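Local coordinates for FYVE, RhoGEF and PH domain-containing protein 5 (Homo sapiens, PDB 3MPX) that activates the small GTPase CDC42 by exchanging its bound GDP for GTP, and mediates VEGF-induced CDC42 activation, at residues E29-E34 with G88-L93. Residues are numbered along the deposited sequence; the frame is centred on the assembly and turned at random.
Sequences ELLSSE and GILEEL
Leu-93 reaches from helix 66-98 into the face that Leu-30, Leu-31 and Glu-34 offer on helix 21-59. Its two methyl groups divide the work. Leu-93 CD2 meets Leu-30 CD2 at 4.0 Å, while Leu-93 CD1 lies 4.1 Å from Glu-34 CG. Leu-31 CD1 packs against Leu-93 CB at 3.7 Å, and the two side chains lie alongside, pointing opposite ways. Ile-89 closes the buried side. Ile-89 CG2 packs 3.6 Å from Glu-34 OE2, and the side chains meet nearly perpendicular. In Glu-34 a bend at chi2 (68°) takes CD off the extended path of CA, CB and CG and brings the carboxylate over the Ile-89 methyl. The other side is more open: Leu-31 and Leu-90 are partly exposed, and Leu-31 CD1 touches Leu-90 CD1 at 3.7 Å. No hydrogen bond joins the two segments. The buried carboxylate is satisfied from beyond them: OE1 by Tyr-176 and a salt bridge to Arg-172, both on helix 162-184, and OE2 by His-86. An alanine in place of Glu-34 would probably leave Arg-172 without this charge partner, Tyr-176 and His-86 without their acceptor, and a gap beside Ile-89. The segment axes run roughly antiparallel, at 140°, within the helical DH domain, the exchange-factor module. Leucines thus make the apolar join between two long helices, and the buried acid also ties in a third.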
ATOM      1  N   GLU A  29      15.305   4.963   6.396  1.00 17.75           N
ATOM      2  CA  GLU A  29      14.201   4.057   6.030  1.00 17.68           C
ATOM      3  C   GLU A  29      13.672   4.396   4.640  1.00 21.36           C
ATOM      4  O   GLU A  29      13.276   3.506   3.885  1.00 20.73           O
ATOM      5  CB  GLU A  29      13.053   4.131   7.054  1.00 19.43           C
ATOM      6  CG  GLU A  29      12.149   2.904   7.038  1.00 34.70           C
ATOM      7  CD  GLU A  29      10.730   3.049   7.578  1.00 55.53           C
ATOM      8  OE1 GLU A  29       9.810   2.441   6.979  1.00 33.93           O
ATOM      9  OE2 GLU A  29      10.540   3.741   8.607  1.00 42.89           O
ATOM     10  N   LEU A  30      13.680   5.689   4.306  1.00 18.70           N
ATOM     11  CA  LEU A  30      13.235   6.205   3.026  1.00 18.76           C
ATOM     12  C   LEU A  30      14.235   5.840   1.946  1.00 22.58           C
ATOM     13  O   LEU A  30      13.816   5.364   0.895  1.00 22.97           O
ATOM     14  CB  LEU A  30      13.039   7.723   3.120  1.00 19.16           C
ATOM     15  CG  LEU A  30      12.447   8.434   1.909  1.00 24.24           C
ATOM     16  CD1 LEU A  30      10.985   8.033   1.665  1.00 23.97           C
ATOM     17  CD2 LEU A  30      12.645   9.946   2.027  1.00 26.10           C
ATOM     18  N   LEU A  31      15.552   6.007   2.216  1.00 18.15           N
ATOM     19  CA  LEU A  31      16.598   5.654   1.252  1.00 17.34           C
ATOM     20  C   LEU A  31      16.643   4.156   0.945  1.00 19.18           C
ATOM     21  O   LEU A  31      16.676   3.793  -0.221  1.00 19.44           O
ATOM     22  CB  LEU A  31      17.976   6.146   1.725  1.00 17.60           C
ATOM     23  CG  LEU A  31      19.213   5.873   0.820  1.00 21.80           C
ATOM     24  CD1 LEU A  31      19.099   6.546  -0.529  1.00 21.73           C
ATOM     25  CD2 LEU A  31      20.473   6.338   1.492  1.00 23.00           C
ATOM     26  N   SER A  32      16.644   3.298   1.971  1.00 14.98           N
ATOM     27  CA  SER A  32      16.727   1.845   1.809  1.00 14.76           C
ATOM     28  C   SER A  32      15.569   1.293   0.980  1.00 17.69           C
ATOM     29  O   SER A  32      15.795   0.482   0.061  1.00 15.87           O
ATOM     30  CB  SER A  32      16.817   1.147   3.167  1.00 18.82           C
ATOM     31  OG  SER A  32      16.003   1.750   4.158  1.00 25.96           O
ATOM     32  N   SER A  33      14.330   1.758   1.304  1.00 14.18           N
ATOM     33  CA  SER A  33      13.098   1.390   0.607  1.00 13.08           C
ATOM     34  C   SER A  33      13.065   1.999  -0.799  1.00 16.32           C
ATOM     35  O   SER A  33      12.517   1.372  -1.710  1.00 16.97           O
ATOM     36  CB  SER A  33      11.866   1.788   1.413  1.00 14.37           C
ATOM     37  OG  SER A  33      11.769   3.186   1.609  1.00 17.96           O
ATOM     38  N   GLU A  34      13.671   3.189  -0.989  1.00 11.09           N
ATOM     39  CA  GLU A  34      13.749   3.770  -2.325  1.00 11.37           C
ATOM     40  C   GLU A  34      14.633   2.896  -3.226  1.00 16.97           C
ATOM     41  O   GLU A  34      14.217   2.620  -4.347  1.00 18.25           O
ATOM     42  CB  GLU A  34      14.235   5.225  -2.320  1.00 12.32           C
ATOM     43  CG  GLU A  34      14.020   5.927  -3.653  1.00 21.34           C
ATOM     44  CD  GLU A  34      12.589   6.215  -4.085  1.00 35.33           C
ATOM     45  OE1 GLU A  34      11.684   6.262  -3.222  1.00 19.47           O
ATOM     46  OE2 GLU A  34      12.380   6.432  -5.299  1.00 27.42           O
ATOM     47  N   GLY A  88      16.458   9.336 -10.099  1.00 13.38           N
ATOM     48  CA  GLY A  88      16.897  10.654  -9.667  1.00 13.21           C
ATOM     49  C   GLY A  88      16.729  10.921  -8.185  1.00 19.08           C
ATOM     50  O   GLY A  88      17.656  11.453  -7.565  1.00 19.25           O
ATOM     51  N   ILE A  89      15.524  10.576  -7.611  1.00 15.64           N
ATOM     52  CA  ILE A  89      15.171  10.699  -6.187  1.00 15.17           C
ATOM     53  C   ILE A  89      16.234   9.925  -5.363  1.00 21.69           C
ATOM     54  O   ILE A  89      16.823  10.498  -4.452  1.00 22.53           O
ATOM     55  CB  ILE A  89      13.703  10.221  -5.910  1.00 17.53           C
ATOM     56  CG1 ILE A  89      12.688  11.300  -6.314  1.00 17.20           C
ATOM     57  CG2 ILE A  89      13.487   9.800  -4.435  1.00 17.38           C
ATOM     58  CD1 ILE A  89      11.239  10.899  -6.267  1.00 20.92           C
ATOM     59  N   LEU A  90      16.514   8.659  -5.738  1.00 18.37           N
ATOM     60  CA  LEU A  90      17.550   7.815  -5.142  1.00 18.11           C
ATOM     61  C   LEU A  90      18.949   8.506  -5.154  1.00 23.20           C
ATOM     62  O   LEU A  90      19.590   8.554  -4.113  1.00 24.18           O
ATOM     63  CB  LEU A  90      17.611   6.451  -5.879  1.00 17.57           C
ATOM     64  CG  LEU A  90      18.671   5.426  -5.422  1.00 20.68           C
ATOM     65  CD1 LEU A  90      18.658   5.248  -3.918  1.00 20.72           C
ATOM     66  CD2 LEU A  90      18.455   4.082  -6.086  1.00 18.80           C
ATOM     67  N   GLU A  91      19.402   9.031  -6.306  1.00 18.93           N
ATOM     68  CA  GLU A  91      20.694   9.699  -6.437  1.00 18.88           C
ATOM     69  C   GLU A  91      20.794  10.911  -5.501  1.00 24.21           C
ATOM     70  O   GLU A  91      21.821  11.080  -4.846  1.00 25.70           O
ATOM     71  CB  GLU A  91      20.975  10.088  -7.895  1.00 20.16           C
ATOM     72  N   GLU A  92      19.719  11.708  -5.390  1.00 19.38           N
ATOM     73  CA  GLU A  92      19.660  12.874  -4.504  1.00 18.41           C
ATOM     74  C   GLU A  92      19.595  12.427  -3.043  1.00 23.59           C
ATOM     75  O   GLU A  92      20.255  13.022  -2.197  1.00 23.04           O
ATOM     76  CB  GLU A  92      18.456  13.767  -4.855  1.00 19.30           C
ATOM     77  N   LEU A  93      18.804  11.371  -2.752  1.00 20.93           N
ATOM     78  CA  LEU A  93      18.654  10.829  -1.408  1.00 20.11           C
ATOM     79  C   LEU A  93      19.968  10.239  -0.902  1.00 25.33           C
ATOM     80  O   LEU A  93      20.367  10.538   0.228  1.00 24.66           O
ATOM     81  CB  LEU A  93      17.529   9.789  -1.345  1.00 19.66           C
ATOM     82  CG  LEU A  93      16.076  10.286  -1.290  1.00 22.96           C
ATOM     83  CD1 LEU A  93      15.123   9.108  -1.288  1.00 21.76           C
ATOM     84  CD2 LEU A  93      15.810  11.138  -0.041  1.00 25.72           C
TER